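Local structure of putative ATP-grasp superfamily protein (Archaeoglobus fulgidus, 3DF7) at residues I168-S173 / A202-E207; V172-G177 / E214-A219; E178-L183 / A219-E224; S184-I189 / V254-A259; V230-V235 / P240-I245. The protein is of unconfirmed function but belongs to the ATP-grasp superfamily, and so probably binds ATP together with metal ions. All coordinates share one frame; numbering follows the deposited sequence.

Contact 1 of 5, residues I168-S173 / A202-E207; sequences INLSVS and ARISDE
Leu170 and Ile168 on one strand of the antiparallel ATP-grasp sheet meet Ala202 and Ile204, in the loop that leads into helix 206-220. The touching is wholly apolar. Leu170 reaches out with CD2, which lies 3.9 Å from Ala202 CB and 4.1 Å from Ile204 CG2; against Ile204 the approach is tip to tip. Ile168 joins at the more exposed end, where its CG2 comes to 4.2 Å from Ile204 CG2. This one methyl of Ile204 thus serves both strand residues. With chi1 at 55°, CG2 lies opposite the carbonyl carbon while CG1 is wedged between the backbone N and that carbon.

Polar interactions shape the loop rather than bridge it to the strand. Arg203 is the centre of an inverse gamma turn, and the side chains of Ala202 and Ile204, on either side of it, both point toward the strand. Arg203 itself forms a salt bridge with Glu187 of strand 180-191, and Arg278 donates to the backbone O of Ala202. Ser205 is the N-cap of helix 206-220, its OG bonded to Val208 N. Across the turn, Ile204 N makes a weak hydrogen bond with Ala202 O at 3.1 Å.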
# COMPACT_ATOMS: atom_id res chain seq x y z
N ILE A 168 19.05 1.07 -4.18
CA ILE A 168 17.99 0.13 -4.55
C ILE A 168 16.68 0.55 -3.89
O ILE A 168 16.62 0.67 -2.67
CB ILE A 168 18.34 -1.29 -4.08
CG1 ILE A 168 19.76 -1.65 -4.54
CG2 ILE A 168 17.32 -2.29 -4.62
CD1 ILE A 168 20.30 -2.94 -3.95
N ASN A 169 15.63 0.76 -4.70
CA ASN A 169 14.32 1.14 -4.16
C ASN A 169 13.51 -0.12 -3.90
O ASN A 169 13.29 -0.92 -4.80
CB ASN A 169 13.58 2.06 -5.13
CG ASN A 169 14.10 3.48 -5.09
OD1 ASN A 169 15.27 3.73 -5.38
ND2 ASN A 169 13.24 4.42 -4.70
N LEU A 170 13.07 -0.29 -2.66
CA LEU A 170 12.33 -1.48 -2.27
C LEU A 170 11.14 -1.17 -1.38
O LEU A 170 10.92 -0.03 -0.96
CB LEU A 170 13.26 -2.42 -1.51
CG LEU A 170 14.59 -2.77 -2.16
CD1 LEU A 170 15.56 -3.31 -1.12
CD2 LEU A 170 14.35 -3.78 -3.27
N SER A 171 10.36 -2.21 -1.09
CA SER A 171 9.23 -2.10 -0.19
C SER A 171 9.12 -3.47 0.48
O SER A 171 9.43 -4.50 -0.13
CB SER A 171 7.94 -1.75 -0.95
OG SER A 171 7.43 -2.84 -1.69
N VAL A 172 8.71 -3.47 1.74
CA VAL A 172 8.57 -4.71 2.49
C VAL A 172 7.12 -4.85 2.91
O VAL A 172 6.54 -3.93 3.51
CB VAL A 172 9.46 -4.72 3.75
CG1 VAL A 172 9.29 -6.03 4.51
CG2 VAL A 172 10.92 -4.53 3.36
N SER A 173 6.53 -6.00 2.58
CA SER A 173 5.14 -6.29 2.92
C SER A 173 5.16 -7.05 4.23
O SER A 173 5.73 -8.14 4.32
CB SER A 173 4.48 -7.14 1.83
OG SER A 173 4.52 -6.49 0.58
N ALA A 202 11.96 -9.27 -4.75
CA ALA A 202 13.04 -8.40 -5.17
C ALA A 202 14.27 -9.16 -5.63
O ALA A 202 14.58 -10.24 -5.12
CB ALA A 202 13.42 -7.46 -4.02
N ARG A 203 14.97 -8.59 -6.60
CA ARG A 203 16.19 -9.19 -7.13
C ARG A 203 17.34 -8.61 -6.31
O ARG A 203 18.08 -7.75 -6.77
CB ARG A 203 16.34 -8.85 -8.62
CG ARG A 203 15.20 -9.41 -9.47
CD ARG A 203 15.20 -8.85 -10.89
NE ARG A 203 14.90 -7.42 -10.91
CZ ARG A 203 14.78 -6.69 -12.02
NH1 ARG A 203 14.92 -7.27 -13.21
NH2 ARG A 203 14.51 -5.40 -11.94
N ILE A 204 17.47 -9.09 -5.08
CA ILE A 204 18.51 -8.63 -4.17
C ILE A 204 19.17 -9.81 -3.46
O ILE A 204 18.61 -10.91 -3.43
CB ILE A 204 17.93 -7.69 -3.08
CG1 ILE A 204 16.78 -8.40 -2.36
CG2 ILE A 204 17.46 -6.38 -3.72
CD1 ILE A 204 16.17 -7.61 -1.20
N SER A 205 20.35 -9.58 -2.91
CA SER A 205 21.07 -10.63 -2.20
C SER A 205 20.32 -10.94 -0.90
O SER A 205 19.52 -10.14 -0.43
CB SER A 205 22.49 -10.19 -1.86
OG SER A 205 22.48 -9.17 -0.87
N ASP A 206 20.59 -12.11 -0.33
CA ASP A 206 19.94 -12.50 0.90
C ASP A 206 20.32 -11.58 2.06
O ASP A 206 19.49 -11.30 2.93
CB ASP A 206 20.30 -13.94 1.26
CG ASP A 206 19.44 -14.50 2.37
OD1 ASP A 206 18.21 -14.56 2.17
OD2 ASP A 206 19.98 -14.87 3.42
N GLU A 207 21.56 -11.12 2.08
CA GLU A 207 22.00 -10.24 3.16
C GLU A 207 21.25 -8.92 3.11
O GLU A 207 20.76 -8.44 4.14
CB GLU A 207 23.51 -10.00 3.09
CG GLU A 207 24.06 -9.02 4.14
CD GLU A 207 23.62 -9.35 5.56
OE1 GLU A 207 23.58 -10.55 5.92
OE2 GLU A 207 23.33 -8.41 6.32

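Contact 2 of 5, residues V172-G177 / E214-A219; sequences VSLAVG and EEAVRA
Ala216 and Leu174 have the most surface buried here, followed equally by Val172 and Val217. Ala216 points its CB toward strand 172-176, and the methyl settles on the flank of Val172. It is 3.8 Å from Val172 CB and equally near Val172 CG2, with Val172 CG1 only slightly farther, so the methyl sits against CB and both branches of the valine. Such a small residue lets the helix backbone come close, and the CA atoms of Val172 and Ala216 are 6.6 Å apart.

Leu174, two residues on and on the same face of the strand, divides its two methyls. CD1 rests against the helix backbone, 3.9 Å from Ala216 O, and is 4.1 Å from Ala216 CB. CD2 instead turns to Val217, meeting its CG2 at 4.2 Å. The leucine CG lies beside its backbone N (chi1 -57°), which sends the fork out toward the helix.

The polar residues of the helix segment point elsewhere. Arg218 grips Glu215 side-on, NE to OE1 at 2.8 Å and NH2 to OE2 at 3.0 Å, both nearly in the guanidinium plane; its NH2 also forms a salt bridge with Glu214, one helical turn back.

The segment axes cross at -51°, 9.3 Å apart. Helix 206-220 lies over this face of the antiparallel ATP-grasp sheet: Ala216 also touches Val232 and Ile234 of strand 228-236, Val217 reaches Val180 of strand 180-191, and Ala219 packs on Val242 of strand 240-246.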
# COMPACT_ATOMS: atom_id res chain seq x y z
N VAL A 172 8.71 -3.47 1.74
CA VAL A 172 8.57 -4.71 2.49
C VAL A 172 7.12 -4.85 2.91
O VAL A 172 6.54 -3.93 3.51
CB VAL A 172 9.46 -4.72 3.75
CG1 VAL A 172 9.29 -6.03 4.51
CG2 VAL A 172 10.92 -4.53 3.36
N SER A 173 6.53 -6.00 2.58
CA SER A 173 5.14 -6.29 2.92
C SER A 173 5.16 -7.05 4.23
O SER A 173 5.73 -8.14 4.32
CB SER A 173 4.48 -7.14 1.83
OG SER A 173 4.52 -6.49 0.58
N LEU A 174 4.54 -6.48 5.25
CA LEU A 174 4.51 -7.09 6.57
C LEU A 174 3.10 -7.37 7.08
O LEU A 174 2.14 -6.70 6.71
CB LEU A 174 5.22 -6.17 7.58
CG LEU A 174 6.67 -5.75 7.31
CD1 LEU A 174 7.07 -4.65 8.28
CD2 LEU A 174 7.59 -6.95 7.47
N ALA A 175 3.00 -8.39 7.94
CA ALA A 175 1.74 -8.76 8.57
C ALA A 175 1.97 -8.38 10.02
O ALA A 175 2.79 -9.00 10.71
CB ALA A 175 1.50 -10.26 8.44
N VAL A 176 1.26 -7.36 10.49
CA VAL A 176 1.41 -6.88 11.86
C VAL A 176 0.30 -7.37 12.78
O VAL A 176 -0.87 -7.06 12.58
CB VAL A 176 1.44 -5.33 11.90
CG1 VAL A 176 1.75 -4.84 13.32
CG2 VAL A 176 2.48 -4.81 10.92
N GLY A 177 0.69 -8.14 13.79
CA GLY A 177 -0.27 -8.67 14.74
C GLY A 177 0.41 -8.86 16.08
O GLY A 177 1.06 -7.94 16.57
N GLU A 214 14.81 -6.38 8.53
CA GLU A 214 15.09 -6.03 9.92
C GLU A 214 14.73 -4.57 10.21
O GLU A 214 14.13 -4.27 11.24
CB GLU A 214 16.57 -6.26 10.25
CG GLU A 214 16.89 -6.12 11.74
CD GLU A 214 18.35 -6.36 12.06
OE1 GLU A 214 18.89 -7.39 11.62
OE2 GLU A 214 18.96 -5.52 12.76
N GLU A 215 15.10 -3.68 9.30
CA GLU A 215 14.80 -2.26 9.50
C GLU A 215 13.33 -1.93 9.27
O GLU A 215 12.80 -1.01 9.89
CB GLU A 215 15.69 -1.40 8.61
CG GLU A 215 17.18 -1.52 8.94
CD GLU A 215 17.44 -1.52 10.44
OE1 GLU A 215 16.99 -0.58 11.12
OE2 GLU A 215 18.09 -2.47 10.93
N ALA A 216 12.66 -2.67 8.39
CA ALA A 216 11.24 -2.44 8.13
C ALA A 216 10.47 -2.80 9.40
O ALA A 216 9.56 -2.09 9.81
CB ALA A 216 10.76 -3.30 6.97
N VAL A 217 10.84 -3.92 10.00
CA VAL A 217 10.19 -4.38 11.22
C VAL A 217 10.43 -3.35 12.33
O VAL A 217 9.51 -2.99 13.05
CB VAL A 217 10.74 -5.75 11.68
CG1 VAL A 217 10.21 -6.09 13.07
CG2 VAL A 217 10.34 -6.83 10.68
N ARG A 218 11.68 -2.89 12.43
CA ARG A 218 12.03 -1.91 13.45
C ARG A 218 11.16 -0.65 13.31
O ARG A 218 10.75 -0.06 14.31
CB ARG A 218 13.51 -1.53 13.32
CG ARG A 218 14.09 -0.87 14.58
CD ARG A 218 15.52 -0.37 14.36
NE ARG A 218 16.37 -1.41 13.77
CZ ARG A 218 16.72 -2.54 14.37
NH1 ARG A 218 16.31 -2.82 15.60
NH2 ARG A 218 17.49 -3.40 13.72
N ALA A 219 10.88 -0.27 12.07
CA ALA A 219 10.06 0.90 11.79
C ALA A 219 8.61 0.75 12.25
O ALA A 219 8.08 1.63 12.93
CB ALA A 219 10.09 1.21 10.28

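Contact 3 of 5, residues E178-L183 / A219-E224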
# COMPACT_ATOMS: atom_id res chain seq x y z
N GLU A 178 0.27 -10.04 16.67
CA GLU A 178 0.91 -10.32 17.95
C GLU A 178 2.40 -10.09 17.71
O GLU A 178 3.11 -9.57 18.57
CB GLU A 178 0.67 -11.78 18.36
CG GLU A 178 -0.77 -12.24 18.22
CD GLU A 178 -1.20 -12.44 16.77
OE1 GLU A 178 -2.40 -12.66 16.54
OE2 GLU A 178 -0.33 -12.39 15.88
N ASP A 179 2.85 -10.48 16.53
CA ASP A 179 4.24 -10.32 16.11
C ASP A 179 4.23 -9.69 14.72
O ASP A 179 3.17 -9.50 14.13
CB ASP A 179 4.95 -11.68 16.04
CG ASP A 179 4.94 -12.42 17.37
OD1 ASP A 179 5.47 -11.89 18.36
OD2 ASP A 179 4.40 -13.55 17.40
N VAL A 180 5.41 -9.37 14.21
CA VAL A 180 5.51 -8.80 12.88
C VAL A 180 6.15 -9.85 11.99
O VAL A 180 7.22 -10.36 12.28
CB VAL A 180 6.38 -7.52 12.88
CG1 VAL A 180 6.48 -6.95 11.47
CG2 VAL A 180 5.77 -6.49 13.82
N LYS A 181 5.47 -10.19 10.90
CA LYS A 181 5.98 -11.21 9.99
C LYS A 181 6.16 -10.66 8.59
O LYS A 181 5.31 -9.93 8.08
CB LYS A 181 5.00 -12.39 9.96
CG LYS A 181 5.49 -13.60 9.19
CD LYS A 181 4.51 -14.76 9.34
CE LYS A 181 5.05 -16.04 8.72
NZ LYS A 181 4.09 -17.17 8.91
N CYS A 182 7.29 -10.99 7.97
CA CYS A 182 7.57 -10.52 6.62
C CYS A 182 6.86 -11.42 5.63
O CYS A 182 7.05 -12.64 5.63
CB CYS A 182 9.07 -10.53 6.32
SG CYS A 182 9.45 -10.02 4.62
N LEU A 183 6.04 -10.81 4.78
CA LEU A 183 5.29 -11.56 3.78
C LEU A 183 6.02 -11.55 2.45
O LEU A 183 5.99 -12.54 1.71
CB LEU A 183 3.91 -10.95 3.59
CG LEU A 183 3.00 -10.84 4.82
CD1 LEU A 183 1.63 -10.33 4.37
CD2 LEU A 183 2.87 -12.19 5.51
N ALA A 219 10.88 -0.27 12.07
CA ALA A 219 10.06 0.90 11.79
C ALA A 219 8.61 0.75 12.25
O ALA A 219 8.08 1.63 12.93
CB ALA A 219 10.09 1.21 10.28
N VAL A 220 7.98 -0.36 11.89
CA VAL A 220 6.58 -0.56 12.27
C VAL A 220 6.39 -0.75 13.76
O VAL A 220 5.35 -0.40 14.30
CB VAL A 220 5.94 -1.76 11.51
CG1 VAL A 220 5.92 -1.47 10.00
CG2 VAL A 220 6.69 -3.04 11.80
N GLU A 221 7.39 -1.28 14.45
CA GLU A 221 7.25 -1.47 15.89
C GLU A 221 7.22 -0.13 16.62
O GLU A 221 6.87 -0.07 17.79
CB GLU A 221 8.38 -2.38 16.40
CG GLU A 221 8.38 -3.73 15.68
CD GLU A 221 9.07 -4.83 16.45
OE1 GLU A 221 10.27 -4.70 16.74
OE2 GLU A 221 8.40 -5.85 16.74
N CYS A 222 7.56 0.94 15.90
CA CYS A 222 7.56 2.30 16.45
C CYS A 222 6.16 2.90 16.51
O CYS A 222 5.88 3.74 17.36
CB CYS A 222 8.41 3.25 15.60
SG CYS A 222 10.17 2.99 15.65
N VAL A 223 5.30 2.47 15.60
CA VAL A 223 3.95 3.02 15.51
C VAL A 223 2.84 2.15 16.07
O VAL A 223 2.42 1.18 15.45
CB VAL A 223 3.61 3.34 14.04
CG1 VAL A 223 2.34 4.19 13.97
CG2 VAL A 223 4.78 4.06 13.37
N GLU A 224 2.35 2.51 17.25
CA GLU A 224 1.27 1.76 17.88
C GLU A 224 0.01 1.91 17.04
O GLU A 224 -0.30 2.99 16.57
CB GLU A 224 1.00 2.28 19.30
CG GLU A 224 2.10 1.96 20.30
CD GLU A 224 3.46 2.48 19.87
OE1 GLU A 224 3.56 3.67 19.49
OE2 GLU A 224 4.44 1.69 19.90
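A chi1 of -63° sets Val220 CG2 between its own backbone N and carbonyl carbon, from where it faces both branches of Val180; that valine, with chi1 at 180°, holds CG1 opposite its backbone N and CG2 opposite its carbonyl carbon. Val220 CG2 lies 3.9 Å from Val180 CG1 and 4.1 Å from Val180 CG2, the two side chains crossing at a slant. The pair joins the start of strand 180-191 to the far end of the helix that covers this face of the antiparallel ATP-grasp sheet. Val180 and Val220 both touch Leu174 as well, and Val220 also packs on Val230 and Val232 of strand 228-236, so the contact is the margin of a larger apolar layer.

Beyond Val220 the chain bends away in a type I beta turn that runs to Val223, whose N bonds to Val220 O at 3.2 Å. Just before it, Cys222 N bonds to Ala219 O; the Cys222 O accepts a hydrogen bond from Lys117. Glu221, which is exposed, leaves its backbone to the side of the strand, but its chain, extended beyond CG, carries the carboxylate back toward Val180, slantwise to it: Glu221 OE2 stands 4.0 Å from Val180 CG2.

Contact 4 of 5, residues S184-I189 / V254-A259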
# COMPACT_ATOMS: atom_id res chain seq x y z
N SER A 184 6.68 -10.44 2.15
CA SER A 184 7.39 -10.31 0.89
C SER A 184 8.27 -9.08 0.85
O SER A 184 7.98 -8.07 1.51
CB SER A 184 6.37 -10.23 -0.25
OG SER A 184 6.99 -10.05 -1.51
N VAL A 185 9.36 -9.16 0.10
CA VAL A 185 10.26 -8.03 -0.09
C VAL A 185 10.19 -7.77 -1.59
O VAL A 185 10.48 -8.66 -2.40
CB VAL A 185 11.71 -8.33 0.34
CG1 VAL A 185 12.61 -7.15 -0.03
CG2 VAL A 185 11.76 -8.55 1.85
N ASN A 186 9.77 -6.56 -1.95
CA ASN A 186 9.58 -6.20 -3.35
C ASN A 186 10.52 -5.12 -3.84
O ASN A 186 10.95 -4.25 -3.10
CB ASN A 186 8.14 -5.75 -3.56
CG ASN A 186 7.19 -6.35 -2.54
OD1 ASN A 186 6.73 -5.66 -1.61
ND2 ASN A 186 6.90 -7.64 -2.69
N GLU A 187 10.82 -5.19 -5.13
CA GLU A 187 11.70 -4.22 -5.76
C GLU A 187 10.79 -3.20 -6.45
O GLU A 187 9.82 -3.57 -7.10
CB GLU A 187 12.57 -4.93 -6.78
CG GLU A 187 13.61 -4.07 -7.45
CD GLU A 187 14.39 -4.85 -8.49
OE1 GLU A 187 14.42 -6.10 -8.40
OE2 GLU A 187 14.97 -4.22 -9.39
N GLN A 188 11.10 -1.92 -6.30
CA GLN A 188 10.29 -0.89 -6.93
C GLN A 188 11.04 -0.29 -8.11
O GLN A 188 12.25 -0.02 -8.03
CB GLN A 188 9.93 0.21 -5.93
CG GLN A 188 9.18 -0.25 -4.68
CD GLN A 188 7.83 -0.88 -4.99
OE1 GLN A 188 7.08 -0.39 -5.84
NE2 GLN A 188 7.50 -1.96 -4.29
N ILE A 189 10.34 -0.10 -9.22
CA ILE A 189 10.95 0.49 -10.40
C ILE A 189 10.36 1.90 -10.52
O ILE A 189 9.17 2.07 -10.75
CB ILE A 189 10.64 -0.34 -11.66
CG1 ILE A 189 11.29 -1.72 -11.52
CG2 ILE A 189 11.16 0.38 -12.91
CD1 ILE A 189 10.94 -2.69 -12.63
N VAL A 254 -0.87 -7.48 -5.54
CA VAL A 254 -1.56 -8.10 -6.67
C VAL A 254 -0.77 -9.26 -7.26
O VAL A 254 -1.34 -10.16 -7.88
CB VAL A 254 -1.88 -7.07 -7.79
CG1 VAL A 254 -2.65 -5.89 -7.20
CG2 VAL A 254 -0.60 -6.60 -8.46
N ALA A 255 0.55 -9.25 -7.08
CA ALA A 255 1.39 -10.31 -7.64
C ALA A 255 1.53 -11.55 -6.75
O ALA A 255 2.05 -12.57 -7.20
CB ALA A 255 2.78 -9.75 -7.94
N PHE A 256 1.05 -11.48 -5.52
CA PHE A 256 1.20 -12.61 -4.60
C PHE A 256 0.69 -13.98 -5.08
O PHE A 256 1.40 -14.98 -4.95
CB PHE A 256 0.58 -12.26 -3.24
CG PHE A 256 1.36 -11.23 -2.46
CD1 PHE A 256 2.45 -10.57 -3.02
CD2 PHE A 256 1.00 -10.91 -1.15
CE1 PHE A 256 3.17 -9.61 -2.30
CE2 PHE A 256 1.71 -9.96 -0.42
CZ PHE A 256 2.80 -9.31 -0.99
N SER A 257 -0.51 -14.04 -5.65
CA SER A 257 -1.04 -15.33 -6.12
C SER A 257 -0.13 -16.00 -7.14
O SER A 257 0.19 -17.18 -7.01
CB SER A 257 -2.43 -15.16 -6.72
OG SER A 257 -3.39 -14.93 -5.70
N ARG A 258 0.29 -15.25 -8.15
CA ARG A 258 1.17 -15.79 -9.17
C ARG A 258 2.58 -16.04 -8.64
O ARG A 258 3.15 -17.10 -8.86
CB ARG A 258 1.23 -14.85 -10.38
CG ARG A 258 -0.02 -14.90 -11.26
CD ARG A 258 -0.06 -13.75 -12.26
NE ARG A 258 1.09 -13.76 -13.17
CZ ARG A 258 1.08 -14.26 -14.40
NH1 ARG A 258 -0.04 -14.80 -14.89
NH2 ARG A 258 2.18 -14.23 -15.14
N ALA A 259 3.13 -15.06 -7.92
CA ALA A 259 4.48 -15.20 -7.38
C ALA A 259 4.65 -16.25 -6.29
O ALA A 259 5.64 -16.98 -6.28
CB ALA A 259 4.97 -13.85 -6.87
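Phe256 reaches Ser184 across the contact with the far end of its ring. At the root, CB leaves the helix obliquely and is still 6.8 Å from Ser184 CB. With chi1 at -70°, CG lies opposite the carbonyl carbon, and the ring is sent toward the strand; CG is 5.6 Å from Ser184 CB. The ring is turned almost into the plane of CA, CB and CG (chi2 7°), CD1 being the ortho carbon that eclipses CA. CD1 comes to 4.8 Å from Ser184 CB, still short of touching.

Real contact begins at CE1, which is 3.9 Å from both CB and OG of Ser184. This residue belongs to strand 180-191, near the middle of the antiparallel ATP-grasp sheet. Ser184 and Asn186 face helix 256-260, whereas Val185 between them turns to the other side, where it meets Val213 of helix 206-220. The two helices therefore lie on opposite faces of the sheet. The amide end of Asn186 sits at the edge of the phenyl ring, close to its plane and on the CE1 side.

At the tip, Phe256 CZ comes to 3.8 Å from Ser184 CB, the closest approach between the two segments. CZ also packs against Ser173 on the neighbouring strand. Ser184 OG is engaged by a hydrogen bond with the hydroxyl of Tyr260, in the same helix as Phe256.

Contact 5 of 5, residues V230-V235 / P240-I245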
# COMPACT_ATOMS: atom_id res chain seq x y z
N VAL A 230 0.87 -4.15 6.18
CA VAL A 230 1.49 -2.84 6.18
C VAL A 230 2.67 -2.87 5.22
O VAL A 230 3.43 -3.84 5.19
CB VAL A 230 2.01 -2.45 7.59
CG1 VAL A 230 2.76 -1.12 7.53
CG2 VAL A 230 0.84 -2.36 8.57
N GLY A 231 2.80 -1.83 4.40
CA GLY A 231 3.90 -1.77 3.47
C GLY A 231 4.91 -0.74 3.93
O GLY A 231 4.53 0.32 4.41
N VAL A 232 6.20 -1.05 3.81
CA VAL A 232 7.24 -0.10 4.21
C VAL A 232 8.16 0.18 3.03
O VAL A 232 8.78 -0.74 2.50
CB VAL A 232 8.10 -0.64 5.37
CG1 VAL A 232 9.15 0.40 5.78
CG2 VAL A 232 7.21 -0.99 6.56
N ASP A 233 8.25 1.44 2.62
CA ASP A 233 9.12 1.82 1.51
C ASP A 233 10.52 2.09 2.03
O ASP A 233 10.71 2.83 2.99
CB ASP A 233 8.59 3.06 0.79
CG ASP A 233 7.41 2.76 -0.12
OD1 ASP A 233 7.12 1.57 -0.36
OD2 ASP A 233 6.78 3.73 -0.59
N ILE A 234 11.50 1.48 1.37
CA ILE A 234 12.89 1.62 1.77
C ILE A 234 13.83 1.79 0.58
O ILE A 234 13.57 1.30 -0.52
CB ILE A 234 13.35 0.35 2.55
CG1 ILE A 234 12.81 0.42 3.98
CG2 ILE A 234 14.87 0.23 2.56
CD1 ILE A 234 13.00 -0.86 4.76
N VAL A 235 14.91 2.53 0.80
CA VAL A 235 15.93 2.70 -0.23
C VAL A 235 17.21 2.19 0.41
O VAL A 235 17.58 2.61 1.51
CB VAL A 235 16.14 4.18 -0.64
CG1 VAL A 235 17.28 4.27 -1.66
CG2 VAL A 235 14.86 4.74 -1.24
N PRO A 240 19.79 0.28 5.01
CA PRO A 240 18.38 0.57 4.75
C PRO A 240 17.95 1.92 5.31
O PRO A 240 18.24 2.24 6.46
CB PRO A 240 17.65 -0.57 5.46
CG PRO A 240 18.66 -1.68 5.46
CD PRO A 240 19.94 -0.95 5.79
N TYR A 241 17.26 2.70 4.48
CA TYR A 241 16.71 3.99 4.86
C TYR A 241 15.19 3.86 4.69
O TYR A 241 14.71 3.52 3.61
CB TYR A 241 17.20 5.10 3.92
CG TYR A 241 18.54 5.70 4.29
CD1 TYR A 241 18.61 6.94 4.93
CD2 TYR A 241 19.73 5.05 3.98
CE1 TYR A 241 19.84 7.51 5.25
CE2 TYR A 241 20.96 5.61 4.30
CZ TYR A 241 21.01 6.84 4.93
OH TYR A 241 22.22 7.40 5.24
N VAL A 242 14.45 4.10 5.77
CA VAL A 242 12.99 4.01 5.73
C VAL A 242 12.44 5.34 5.21
O VAL A 242 12.66 6.40 5.80
CB VAL A 242 12.41 3.72 7.13
CG1 VAL A 242 10.89 3.79 7.10
CG2 VAL A 242 12.85 2.33 7.58
N ILE A 243 11.71 5.25 4.11
CA ILE A 243 11.14 6.42 3.45
C ILE A 243 9.66 6.66 3.73
O ILE A 243 9.22 7.80 3.89
CB ILE A 243 11.29 6.30 1.91
CG1 ILE A 243 12.71 5.85 1.56
CG2 ILE A 243 10.95 7.63 1.25
CD1 ILE A 243 13.79 6.81 2.00
N GLU A 244 8.88 5.58 3.79
CA GLU A 244 7.45 5.73 4.00
C GLU A 244 6.82 4.47 4.55
O GLU A 244 7.35 3.37 4.40
CB GLU A 244 6.82 6.09 2.64
CG GLU A 244 5.31 6.18 2.61
CD GLU A 244 4.79 6.67 1.27
OE1 GLU A 244 5.23 7.75 0.82
OE2 GLU A 244 3.95 5.97 0.66
N ILE A 245 5.68 4.63 5.21
CA ILE A 245 4.95 3.50 5.76
C ILE A 245 3.51 3.60 5.27
O ILE A 245 2.81 4.57 5.59
CB ILE A 245 4.94 3.48 7.30
CG1 ILE A 245 6.35 3.21 7.83
CG2 ILE A 245 3.98 2.41 7.80
CD1 ILE A 245 6.44 3.16 9.35
O HOH W 1 4.29 3.69 -1.25
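Asp233 and Glu244 pair on two neighbouring antiparallel strands, and most of the bonding gathers round them. Asp233 N donates to Glu244 O at 2.8 Å. The carbonyl O of Asp233 takes two donors from the partner strand: Ile243 N at 2.8 Å, tilted 27° from the carbonyl plane, and Glu244 N in a weak bond of 3.4 Å. Toward the turn, Val235 and Tyr241 satisfy each other in both directions, Val235 N to Tyr241 O and Tyr241 N to Val235 O, each 3.0 Å. Backbone groups of strand 230-235 directed the other way bond to strand 168-176, as Val232 does with Val172 and Ile234 with Leu170.

The two acidic side chains lie side by side, pointing the same way, their carboxylate planes 36° apart. Asp233 OD2 and Glu244 OE2 are 3.8 Å from each other, and one water bridges the two carboxylates, donating to both, at 2.6 Å to Asp233 OD2 and 3.0 Å to Glu244 OE2. The opposite face is apolar: Val232, Ile234, Val242 and Ile245 line it, under helices 206-220 and 111-118.

Strand 240-245 has one residue more here, so Ile243 and Glu244 both oppose Asp233 and both donate to its O: a classic beta bulge. It interrupts the hairpin of strands 228-236 and 240-246 at one side of the ATP-grasp sheet, where relatives carry acidic metal ligands; the water-bridged acidic pair is consistent with such a site.

Contacts 1, 2 and 3 follow helix 206-220 from its N-terminal approach to its far end, over one face of the antiparallel sheet. Contact 2 is buried; contacts 1 and 3, at the two ends, are only partly so. All three are held mainly by apolar side chains, without hydrogen bonds between their segments. Contact 4 is also buried but lies on the opposite face, where a ring meets small polar side chains. Contact 5, buried too, differs in kind: it is strand pairing within the sheet, with backbone bonds and acidic groups joined through water. Backbone bonds tie the elements together, strand 168-176 lying between the strands of contacts 4 and 5.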